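Local coordinates for Lmo0181 protein (Listeria monocytogenes serovar 1/2a, PDB 5F7V) that binds the cyclic glucose oligosaccharide cycloalternan as an extracellular substrate-binding lipoprotein, probably delivering it to an ABC transporter for uptake, at residues Y76-E84 and L354-N362; P236-Q244 and L254-W265. One frame throughout, in Å; residues are numbered along the deposited sequence. Where two conformers were deposited one is given.

Contact 1. Residues Y76-E84 and L354-N362; sequences YETFMQYAE and LPPVVKDWN. With GLC (alpha-D-glucopyranose), chain B.
Pro355 sets its CD-CG edge over one face of the Tyr76 ring: its CD is 3.6 Å from the ring centroid and only 8° off the normal, a CH-pi contact to which the rigid pyrrolidine ring is well suited. Val357 CG2 meets the edge of the same ring at CE1 (3.8 Å), while its other branch, CG1, packs on Met80 CB. This apolar end is the tightly packed part. Next to it, Glu77 lays CB against Trp361 CD1 (3.5 Å). Its CG sits between backbone N and carbonyl carbon (chi1 58°), and a turn about CB-CG (chi2 -86°) carries the carboxylate away from the loop to the sugar, where OE2 accepts a bond from O4 of the chain B glucose (2.7 Å). Asn180 bonds both Glu77 OE2 and Trp361 NE1; this amide ties the carboxylate to the indole.

The other side is polar, water-bridged and more exposed. Asn362 ND2 donates to Thr78 OG1 (2.9 Å), which is also hydrogen-bonded to Asn75. Waters mediate elsewhere: one bridges Glu77 O, Gln81 N and Val358 O, and another donates to Gln81 OE1 while accepting from Asn362 N. Lys359 NZ and Glu84 OE2 stay 4.3 Å apart, too far for a salt bridge. Helix 76-85 thus meets the loop leading into helix 361-376 beside the sugar, an arrangement that fits the ligand cleft of a solute-binding protein.

Contact 2. Residues P236-Q244 and L254-W265; sequences PEDLFMNGQ and LFDMFQDAPFKW. With GLC (alpha-D-glucopyranose), chain C.
Phe240 has one ring face covered by the edge of Phe263, a T-shaped pair with centroids 5.2 Å apart and planes at 86°. Together with Phe258 they form an aromatic cluster that fastens helix 236-241 to the turn-rich chain after strand 245-251. Phe258 lies obliquely to Phe240, with Phe240 CD2 over one of its faces and Leu254 CB, from the same segment, over the opposite face. The large flat rings fill the space between helix 236-241, residues 254-265 and Ile133 of strand 119-135, which touches both Phe240 and Phe258.

Met241 wraps round the rim of this cluster. A bend about CB-CG (chi2 -71°) folds its flexible thioether back, bringing SD to Phe258 CD1 (3.6 Å) in an oblique Met-aromatic contact and to Ala261 CB (3.7 Å), whose small methyl lets the two chains come close. The helix stops in a Schellman motif, with Gly243 at its C-prime position accommodating the positive phi (74°). Phe263 CZ lies 3.2 Å from the carbonyl oxygen of Phe240, near the ring plane.

At the sugar end, Glu237 rests CB against Leu254 CD1 and Phe258 CZ, while both carboxylate oxygens turn to the chain C glucose: OE1 takes a hydrogen bond from O3 (2.7 Å) and OE2 one from O4 (2.9 Å).

Contacts 1 and 2 lie on opposite sides of the chain's centre, their centres about 31 Å apart and their nearest atoms about 14 Å apart, without touching. Both halves of contact 2 fall in the sequence between 76-84 and 354-362, so contact 1 joins distant parts of the chain and contact 2 is local. Strand 71-75 runs into the helix of contact 1, and strand 245-251 links the two segments of contact 2; both belong to one mixed sheet. Each contact presents a glutamate to a different glucose unit of the ligand. Cycloalternan is therefore gripped from two sides, consistent with the ligand enclosed between two lobes in this family of binding proteins.

Contact 1. Residues Y76-E84 and L354-N362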
loop_
_atom_site.group_PDB
_atom_site.type_symbol
_atom_site.label_atom_id
_atom_site.label_comp_id
_atom_site.label_asym_id
_atom_site.label_seq_id
_atom_site.Cartn_x
_atom_site.Cartn_y
_atom_site.Cartn_z
ATOM N N TYR A 76 -7.559 -1.675 -0.530
ATOM C CA TYR A 76 -8.327 -1.625 0.697
ATOM C C TYR A 76 -8.962 -0.256 0.838
ATOM O O TYR A 76 -10.141 -0.149 1.138
ATOM C CB TYR A 76 -7.368 -1.920 1.854
ATOM C CG TYR A 76 -7.959 -2.353 3.192
ATOM C CD1 TYR A 76 -9.149 -1.850 3.715
ATOM C CD2 TYR A 76 -7.261 -3.248 3.976
ATOM C CE1 TYR A 76 -9.612 -2.274 4.939
ATOM C CE2 TYR A 76 -7.733 -3.706 5.191
ATOM C CZ TYR A 76 -8.913 -3.189 5.673
ATOM O OH TYR A 76 -9.385 -3.605 6.891
ATOM N N GLU A 77 -8.181 0.786 0.581
ATOM C CA GLU A 77 -8.688 2.103 0.948
ATOM C C GLU A 77 -9.638 2.682 -0.089
ATOM O O GLU A 77 -10.298 3.650 0.254
ATOM C CB GLU A 77 -7.541 3.042 1.332
ATOM C CG GLU A 77 -6.466 3.280 0.282
ATOM C CD GLU A 77 -5.322 2.262 0.236
ATOM O OE1 GLU A 77 -5.552 1.042 0.401
ATOM O OE2 GLU A 77 -4.163 2.672 -0.010
ATOM N N THR A 78 -9.754 2.135 -1.303
ATOM C CA THR A 78 -10.778 2.620 -2.255
ATOM C C THR A 78 -11.983 1.712 -2.304
ATOM O O THR A 78 -13.019 2.058 -2.867
ATOM C CB THR A 78 -10.187 2.768 -3.668
ATOM O OG1 THR A 78 -8.948 3.470 -3.583
ATOM C CG2 THR A 78 -11.065 3.546 -4.613
ATOM N N PHE A 79 -11.874 0.520 -1.720
ATOM C CA PHE A 79 -12.982 -0.427 -1.782
ATOM C C PHE A 79 -14.342 0.167 -1.381
ATOM O O PHE A 79 -15.303 -0.033 -2.126
ATOM C CB PHE A 79 -12.683 -1.679 -0.941
ATOM C CG PHE A 79 -13.859 -2.584 -0.748
ATOM C CD1 PHE A 79 -14.253 -3.395 -1.773
ATOM C CD2 PHE A 79 -14.582 -2.574 0.421
ATOM C CE1 PHE A 79 -15.357 -4.219 -1.596
ATOM C CE2 PHE A 79 -15.657 -3.400 0.615
ATOM C CZ PHE A 79 -16.065 -4.229 -0.417
ATOM N N MET A 80 -14.451 0.841 -0.239
ATOM C CA MET A 80 -15.774 1.254 0.217
ATOM C C MET A 80 -16.406 2.228 -0.772
ATOM O O MET A 80 -17.613 2.166 -1.017
ATOM C CB MET A 80 -15.712 1.866 1.606
ATOM C CG MET A 80 -17.070 2.409 1.978
ATOM S SD MET A 80 -17.117 3.070 3.638
ATOM C CE MET A 80 -18.666 2.342 4.150
ATOM N N GLN A 81 -15.598 3.073 -1.400
ATOM C CA GLN A 81 -16.119 3.990 -2.411
ATOM C C GLN A 81 -16.865 3.216 -3.485
ATOM O O GLN A 81 -17.960 3.606 -3.905
ATOM C CB GLN A 81 -15.003 4.816 -3.050
ATOM C CG GLN A 81 -15.547 5.929 -3.928
ATOM C CD GLN A 81 -14.495 6.859 -4.486
ATOM O OE1 GLN A 81 -13.287 6.651 -4.367
ATOM N NE2 GLN A 81 -14.968 7.899 -5.139
ATOM N N TYR A 82 -16.274 2.125 -3.964
ATOM C CA TYR A 82 -16.887 1.307 -5.026
ATOM C C TYR A 82 -18.046 0.463 -4.542
ATOM O O TYR A 82 -19.086 0.328 -5.186
ATOM C CB TYR A 82 -15.814 0.460 -5.721
ATOM C CG TYR A 82 -14.987 1.255 -6.714
ATOM C CD1 TYR A 82 -14.222 2.333 -6.328
ATOM C CD2 TYR A 82 -14.997 0.943 -8.077
ATOM C CE1 TYR A 82 -13.474 3.061 -7.233
ATOM C CE2 TYR A 82 -14.268 1.671 -8.989
ATOM C CZ TYR A 82 -13.499 2.737 -8.555
ATOM O OH TYR A 82 -12.753 3.506 -9.431
ATOM N N ALA A 83 -17.892 -0.107 -3.363
ATOM C CA ALA A 83 -18.942 -0.964 -2.827
ATOM C C ALA A 83 -20.182 -0.150 -2.595
ATOM O O ALA A 83 -21.251 -0.589 -2.991
ATOM C CB ALA A 83 -18.495 -1.665 -1.558
ATOM N N GLU A 84 -20.035 1.038 -2.019
ATOM C CA GLU A 84 -21.178 1.879 -1.698
ATOM C C GLU A 84 -21.846 2.517 -2.922
ATOM O O GLU A 84 -23.027 2.865 -2.886
ATOM C CB GLU A 84 -20.771 2.949 -0.687
ATOM C CG GLU A 84 -21.978 3.560 -0.008
ATOM C CD GLU A 84 -21.612 4.389 1.199
ATOM O OE1 GLU A 84 -20.455 4.359 1.690
ATOM O OE2 GLU A 84 -22.542 5.077 1.652
ATOM N N LEU A 354 -5.163 -0.673 10.354
ATOM C CA LEU A 354 -5.943 -0.819 9.130
ATOM C C LEU A 354 -6.228 0.556 8.536
ATOM O O LEU A 354 -6.350 1.537 9.276
ATOM C CB LEU A 354 -7.227 -1.574 9.434
ATOM C CG LEU A 354 -7.024 -2.964 10.032
ATOM C CD1 LEU A 354 -8.379 -3.548 10.365
ATOM C CD2 LEU A 354 -6.296 -3.868 9.052
ATOM N N PRO A 355 -6.357 0.654 7.203
ATOM C CA PRO A 355 -6.822 1.917 6.624
ATOM C C PRO A 355 -8.201 2.333 7.140
ATOM O O PRO A 355 -9.034 1.445 7.340
ATOM C CB PRO A 355 -6.949 1.597 5.145
ATOM C CG PRO A 355 -6.208 0.331 4.934
ATOM C CD PRO A 355 -6.346 -0.438 6.213
ATOM N N PRO A 356 -8.413 3.631 7.379
ATOM C CA PRO A 356 -9.788 4.051 7.613
ATOM C C PRO A 356 -10.664 3.623 6.426
ATOM O O PRO A 356 -10.238 3.727 5.276
ATOM C CB PRO A 356 -9.658 5.560 7.737
ATOM C CG PRO A 356 -8.282 5.802 8.087
ATOM C CD PRO A 356 -7.499 4.782 7.330
ATOM N N VAL A 357 -11.883 3.199 6.708
ATOM C CA VAL A 357 -12.823 2.715 5.684
ATOM C C VAL A 357 -13.951 3.735 5.521
ATOM O O VAL A 357 -14.896 3.731 6.302
ATOM C CB VAL A 357 -13.327 1.298 6.031
ATOM C CG1 VAL A 357 -14.358 0.789 5.039
ATOM C CG2 VAL A 357 -12.119 0.343 6.080
ATOM N N VAL A 358 -13.784 4.608 4.539
ATOM C CA VAL A 358 -14.735 5.697 4.288
ATOM C C VAL A 358 -14.867 5.868 2.791
ATOM O O VAL A 358 -13.889 5.766 2.044
ATOM C CB VAL A 358 -14.295 6.995 4.981
ATOM C CG1 VAL A 358 -14.277 6.810 6.493
ATOM C CG2 VAL A 358 -12.939 7.489 4.518
ATOM N N LYS A 359 -16.068 6.161 2.315
ATOM C CA LYS A 359 -16.299 6.313 0.880
ATOM C C LYS A 359 -15.543 7.472 0.233
ATOM O O LYS A 359 -15.301 7.388 -0.963
ATOM C CB LYS A 359 -17.790 6.414 0.570
ATOM C CG LYS A 359 -18.440 7.716 0.976
ATOM C CD LYS A 359 -19.838 7.817 0.383
ATOM C CE LYS A 359 -20.437 9.156 0.775
ATOM N NZ LYS A 359 -21.877 9.158 0.444
ATOM N N ASP A 360 -15.147 8.487 0.998
ATOM C CA ASP A 360 -14.517 9.677 0.442
ATOM C C ASP A 360 -13.009 9.650 0.647
ATOM O O ASP A 360 -12.409 10.696 0.537
ATOM C CB ASP A 360 -15.102 10.932 1.088
ATOM C CG ASP A 360 -16.569 11.122 0.799
ATOM O OD1 ASP A 360 -16.924 11.059 -0.403
ATOM O OD2 ASP A 360 -17.337 11.317 1.783
ATOM N N TRP A 361 -12.397 8.496 0.877
ATOM C CA TRP A 361 -10.983 8.468 1.221
ATOM C C TRP A 361 -10.088 9.130 0.193
ATOM O O TRP A 361 -9.241 9.951 0.557
ATOM C CB TRP A 361 -10.510 7.032 1.408
ATOM C CG TRP A 361 -9.072 6.941 1.843
ATOM C CD1 TRP A 361 -8.017 6.480 1.131
ATOM C CD2 TRP A 361 -8.557 7.339 3.107
ATOM N NE1 TRP A 361 -6.884 6.552 1.888
ATOM C CE2 TRP A 361 -7.173 7.061 3.125
ATOM C CE3 TRP A 361 -9.118 7.907 4.247
ATOM C CZ2 TRP A 361 -6.367 7.319 4.221
ATOM C CZ3 TRP A 361 -8.311 8.194 5.331
ATOM C CH2 TRP A 361 -6.933 7.872 5.326
ATOM N N ASN A 362 -10.232 8.790 -1.084
ATOM C CA ASN A 362 -9.337 9.365 -2.076
ATOM C C ASN A 362 -9.521 10.879 -2.216
ATOM O O ASN A 362 -8.524 11.602 -2.368
ATOM C CB ASN A 362 -9.426 8.594 -3.398
ATOM C CG ASN A 362 -8.802 7.187 -3.336
ATOM O OD1 ASN A 362 -7.952 6.851 -2.491
ATOM N ND2 ASN A 362 -9.242 6.322 -4.261
HETATM C C1 GLC B . 0.526 -0.683 -2.879
HETATM C C2 GLC B . -0.488 -1.750 -2.533
HETATM C C3 GLC B . -1.875 -1.143 -2.434
HETATM C C4 GLC B . -1.869 0.064 -1.504
HETATM C C5 GLC B . -0.828 1.077 -1.965
HETATM C C6 GLC B . -0.681 2.254 -1.009
HETATM O O2 GLC B . -0.438 -2.773 -3.534
HETATM O O3 GLC B . -2.744 -2.141 -1.906
HETATM O O4 GLC B . -3.150 0.694 -1.601
HETATM O O5 GLC B . 0.464 0.432 -1.998
HETATM O O6 GLC B . 0.461 2.982 -1.513
HETATM O O HOH W 1 -13.003 4.520 -0.243
HETATM O O HOH W 2 -11.419 3.692 2.860
HETATM O O HOH W 3 -6.094 4.768 -3.160
HETATM O O HOH W 4 -12.026 6.605 -1.999
HETATM O O HOH W 5 -11.218 7.049 -6.167
#

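Contact 2. Residues P236-Q244 and L254-W265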
loop_
_atom_site.group_PDB
_atom_site.type_symbol
_atom_site.label_atom_id
_atom_site.label_comp_id
_atom_site.label_asym_id
_atom_site.label_seq_id
_atom_site.Cartn_x
_atom_site.Cartn_y
_atom_site.Cartn_z
ATOM N N PRO A 236 11.026 8.859 -4.973
ATOM C CA PRO A 236 12.054 8.529 -4.009
ATOM C C PRO A 236 12.798 7.228 -4.269
ATOM O O PRO A 236 14.005 7.125 -4.046
ATOM C CB PRO A 236 11.325 8.534 -2.665
ATOM C CG PRO A 236 10.025 9.152 -2.910
ATOM C CD PRO A 236 9.714 9.166 -4.368
ATOM N N GLU A 237 12.094 6.206 -4.750
ATOM C CA GLU A 237 12.767 4.941 -5.042
ATOM C C GLU A 237 13.835 5.107 -6.143
ATOM O O GLU A 237 14.821 4.376 -6.164
ATOM C CB GLU A 237 11.747 3.867 -5.418
ATOM C CG GLU A 237 10.838 4.219 -6.546
ATOM C CD GLU A 237 9.524 4.874 -6.089
ATOM O OE1 GLU A 237 9.368 5.547 -5.018
ATOM O OE2 GLU A 237 8.554 4.658 -6.875
ATOM N N ASP A 238 13.686 6.102 -7.018
ATOM C CA ASP A 238 14.714 6.357 -8.041
ATOM C C ASP A 238 15.973 6.932 -7.396
ATOM O O ASP A 238 17.105 6.517 -7.675
ATOM C CB ASP A 238 14.236 7.340 -9.112
ATOM C CG ASP A 238 12.909 6.984 -9.733
ATOM O OD1 ASP A 238 12.661 5.780 -9.889
ATOM O OD2 ASP A 238 12.132 7.893 -10.098
ATOM N N LEU A 239 15.781 7.875 -6.474
ATOM C CA LEU A 239 16.942 8.391 -5.710
ATOM C C LEU A 239 17.607 7.296 -4.885
ATOM O O LEU A 239 18.822 7.159 -4.752
ATOM C CB LEU A 239 16.560 9.571 -4.842
ATOM C CG LEU A 239 16.508 10.939 -5.545
ATOM C CD1 LEU A 239 15.493 11.023 -6.674
ATOM C CD2 LEU A 239 16.323 12.057 -4.515
ATOM N N PHE A 240 16.776 6.443 -4.294
ATOM C CA PHE A 240 17.322 5.286 -3.551
ATOM C C PHE A 240 18.166 4.365 -4.429
ATOM O O PHE A 240 19.294 3.993 -4.053
ATOM C CB PHE A 240 16.182 4.513 -2.862
ATOM C CG PHE A 240 16.653 3.367 -1.993
ATOM C CD1 PHE A 240 17.156 3.630 -0.721
ATOM C CD2 PHE A 240 16.630 2.046 -2.435
ATOM C CE1 PHE A 240 17.589 2.614 0.088
ATOM C CE2 PHE A 240 17.077 1.020 -1.593
ATOM C CZ PHE A 240 17.543 1.314 -0.343
ATOM N N MET A 241 17.657 4.019 -5.615
ATOM C CA MET A 241 18.453 3.258 -6.584
ATOM C C MET A 241 19.721 3.960 -7.017
ATOM O O MET A 241 20.685 3.264 -7.313
ATOM C CB MET A 241 17.589 2.943 -7.806
ATOM C CG MET A 241 16.600 1.831 -7.467
ATOM S SD MET A 241 17.360 0.193 -7.277
ATOM C CE MET A 241 17.748 -0.420 -8.916
ATOM N N ASN A 242 19.723 5.290 -7.023
ATOM C CA ASN A 242 20.879 6.111 -7.390
ATOM C C ASN A 242 21.825 6.325 -6.207
ATOM O O ASN A 242 22.756 7.125 -6.378
ATOM C CB ASN A 242 20.383 7.447 -7.986
ATOM C CG ASN A 242 21.403 8.128 -8.917
ATOM O OD1 ASN A 242 22.015 7.456 -9.731
ATOM N ND2 ASN A 242 21.529 9.450 -8.829
ATOM N N GLY A 243 21.668 5.583 -5.106
ATOM C CA GLY A 243 22.580 5.710 -3.984
ATOM C C GLY A 243 22.433 6.953 -3.147
ATOM O O GLY A 243 23.376 7.323 -2.425
ATOM N N GLN A 244 21.320 7.667 -3.260
ATOM C CA GLN A 244 21.191 8.992 -2.653
ATOM C C GLN A 244 20.336 9.001 -1.370
ATOM O O GLN A 244 20.110 10.093 -0.841
ATOM C CB GLN A 244 20.578 9.977 -3.638
ATOM C CG GLN A 244 21.466 10.275 -4.837
ATOM C CD GLN A 244 20.784 11.263 -5.742
ATOM O OE1 GLN A 244 20.220 10.880 -6.789
ATOM N NE2 GLN A 244 20.777 12.495 -5.325
ATOM N N LEU A 254 8.182 -2.919 -3.585
ATOM C CA LEU A 254 9.389 -2.479 -4.293
ATOM C C LEU A 254 10.561 -3.444 -4.130
ATOM O O LEU A 254 11.630 -3.163 -4.660
ATOM C CB LEU A 254 9.801 -1.069 -3.868
ATOM C CG LEU A 254 8.781 -0.022 -4.339
ATOM C CD1 LEU A 254 9.287 1.376 -3.952
ATOM C CD2 LEU A 254 8.418 -0.078 -5.819
ATOM N N PHE A 255 10.388 -4.562 -3.441
ATOM C CA PHE A 255 11.493 -5.500 -3.340
ATOM C C PHE A 255 11.935 -5.997 -4.718
ATOM O O PHE A 255 13.136 -6.126 -4.931
ATOM C CB PHE A 255 11.093 -6.723 -2.519
ATOM C CG PHE A 255 11.052 -6.520 -1.027
ATOM C CD1 PHE A 255 11.253 -5.279 -0.411
ATOM C CD2 PHE A 255 10.713 -7.612 -0.223
ATOM C CE1 PHE A 255 11.158 -5.155 0.961
ATOM C CE2 PHE A 255 10.632 -7.495 1.133
ATOM C CZ PHE A 255 10.837 -6.257 1.719
ATOM N N ASP A 256 11.026 -6.245 -5.662
ATOM C CA ASP A 256 11.449 -6.676 -6.995
ATOM C C ASP A 256 12.308 -5.594 -7.677
ATOM O O ASP A 256 13.369 -5.936 -8.199
ATOM C CB ASP A 256 10.245 -7.040 -7.875
ATOM C CG ASP A 256 10.658 -7.535 -9.241
ATOM O OD1 ASP A 256 11.083 -8.698 -9.312
ATOM O OD2 ASP A 256 10.610 -6.751 -10.224
ATOM N N MET A 257 11.883 -4.330 -7.657
ATOM C CA MET A 257 12.659 -3.223 -8.235
ATOM C C MET A 257 14.089 -3.217 -7.711
ATOM O O MET A 257 15.055 -3.018 -8.458
ATOM C CB MET A 257 11.988 -1.887 -7.862
ATOM C CG MET A 257 12.605 -0.612 -8.399
ATOM S SD MET A 257 11.480 0.749 -8.071
ATOM C CE MET A 257 10.182 0.511 -9.276
ATOM N N PHE A 258 14.214 -3.443 -6.409
ATOM C CA PHE A 258 15.469 -3.245 -5.711
ATOM C C PHE A 258 16.375 -4.459 -5.787
ATOM O O PHE A 258 17.494 -4.387 -5.305
ATOM C CB PHE A 258 15.231 -2.826 -4.260
ATOM C CG PHE A 258 14.575 -1.471 -4.089
ATOM C CD1 PHE A 258 14.565 -0.479 -5.072
ATOM C CD2 PHE A 258 13.953 -1.190 -2.911
ATOM C CE1 PHE A 258 13.960 0.748 -4.867
ATOM C CE2 PHE A 258 13.319 0.038 -2.695
ATOM C CZ PHE A 258 13.322 1.011 -3.673
ATOM N N GLN A 259 15.963 -5.559 -6.415
ATOM C CA GLN A 259 16.845 -6.729 -6.500
ATOM C C GLN A 259 18.168 -6.364 -7.138
ATOM O O GLN A 259 19.192 -6.923 -6.762
ATOM C CB GLN A 259 16.219 -7.895 -7.283
ATOM C CG GLN A 259 14.948 -8.457 -6.637
ATOM C CD GLN A 259 15.231 -9.096 -5.289
ATOM O OE1 GLN A 259 15.899 -10.109 -5.227
ATOM N NE2 GLN A 259 14.789 -8.480 -4.211
ATOM N N ASP A 260 18.181 -5.455 -8.105
ATOM C CA ASP A 260 19.438 -5.099 -8.768
ATOM C C ASP A 260 19.918 -3.721 -8.343
ATOM O O ASP A 260 20.714 -3.087 -9.048
ATOM C CB ASP A 260 19.369 -5.240 -10.290
ATOM C CG ASP A 260 18.342 -4.357 -10.927
ATOM O OD1 ASP A 260 17.659 -3.574 -10.238
ATOM O OD2 ASP A 260 18.166 -4.454 -12.178
ATOM N N ALA A 261 19.542 -3.297 -7.145
ATOM C CA ALA A 261 20.153 -2.094 -6.581
ATOM C C ALA A 261 21.650 -2.314 -6.509
ATOM O O ALA A 261 22.068 -3.409 -6.102
ATOM C CB ALA A 261 19.637 -1.805 -5.175
ATOM N N PRO A 262 22.479 -1.320 -6.900
ATOM C CA PRO A 262 23.912 -1.569 -6.973
ATOM C C PRO A 262 24.620 -1.309 -5.634
ATOM O O PRO A 262 25.707 -0.719 -5.592
ATOM C CB PRO A 262 24.361 -0.545 -8.024
ATOM C CG PRO A 262 23.478 0.612 -7.756
ATOM C CD PRO A 262 22.134 -0.004 -7.477
ATOM N N PHE A 263 24.078 -1.839 -4.547
ATOM C CA PHE A 263 24.611 -1.719 -3.197
ATOM C C PHE A 263 23.924 -2.786 -2.348
ATOM O O PHE A 263 22.897 -3.358 -2.766
ATOM C CB PHE A 263 24.397 -0.314 -2.598
ATOM C CG PHE A 263 23.003 0.224 -2.731
ATOM C CD1 PHE A 263 22.007 -0.167 -1.853
ATOM C CD2 PHE A 263 22.690 1.115 -3.736
ATOM C CE1 PHE A 263 20.724 0.325 -1.997
ATOM C CE2 PHE A 263 21.431 1.643 -3.892
ATOM C CZ PHE A 263 20.443 1.238 -3.009
ATOM N N LYS A 264 24.485 -3.080 -1.190
ATOM C CA LYS A 264 23.824 -3.984 -0.233
ATOM C C LYS A 264 22.749 -3.228 0.535
ATOM O O LYS A 264 22.936 -2.054 0.906
ATOM C CB LYS A 264 24.852 -4.516 0.759
ATOM C CG LYS A 264 26.029 -5.252 0.104
ATOM C CD LYS A 264 25.694 -6.440 -0.749
ATOM C CE LYS A 264 26.909 -6.957 -1.521
ATOM N NZ LYS A 264 27.599 -5.956 -2.398
ATOM N N TRP A 265 21.613 -3.894 0.757
ATOM C CA TRP A 265 20.493 -3.281 1.426
ATOM C C TRP A 265 19.766 -4.318 2.246
ATOM O O TRP A 265 19.795 -5.528 1.960
ATOM C CB TRP A 265 19.541 -2.616 0.437
ATOM C CG TRP A 265 18.958 -3.484 -0.655
ATOM C CD1 TRP A 265 19.567 -3.875 -1.808
ATOM C CD2 TRP A 265 17.666 -4.069 -0.696
ATOM N NE1 TRP A 265 18.755 -4.673 -2.566
ATOM C CE2 TRP A 265 17.558 -4.786 -1.910
ATOM C CE3 TRP A 265 16.562 -4.022 0.160
ATOM C CZ2 TRP A 265 16.406 -5.429 -2.274
ATOM C CZ3 TRP A 265 15.404 -4.667 -0.224
ATOM C CH2 TRP A 265 15.335 -5.356 -1.431
HETATM C C1 GLC C . 5.164 4.266 -2.407
HETATM C C2 GLC C . 6.210 5.328 -2.695
HETATM C C3 GLC C . 6.065 5.918 -4.076
HETATM C C4 GLC C . 5.937 4.835 -5.132
HETATM C C5 GLC C . 4.827 3.870 -4.771
HETATM C C6 GLC C . 4.895 2.700 -5.739
HETATM O O2 GLC C . 6.196 6.357 -1.698
HETATM O O3 GLC C . 7.065 6.864 -4.415
HETATM O O4 GLC C . 5.739 5.406 -6.420
HETATM O O5 GLC C . 5.087 3.308 -3.485
HETATM O O6 GLC C . 3.887 1.711 -5.499
#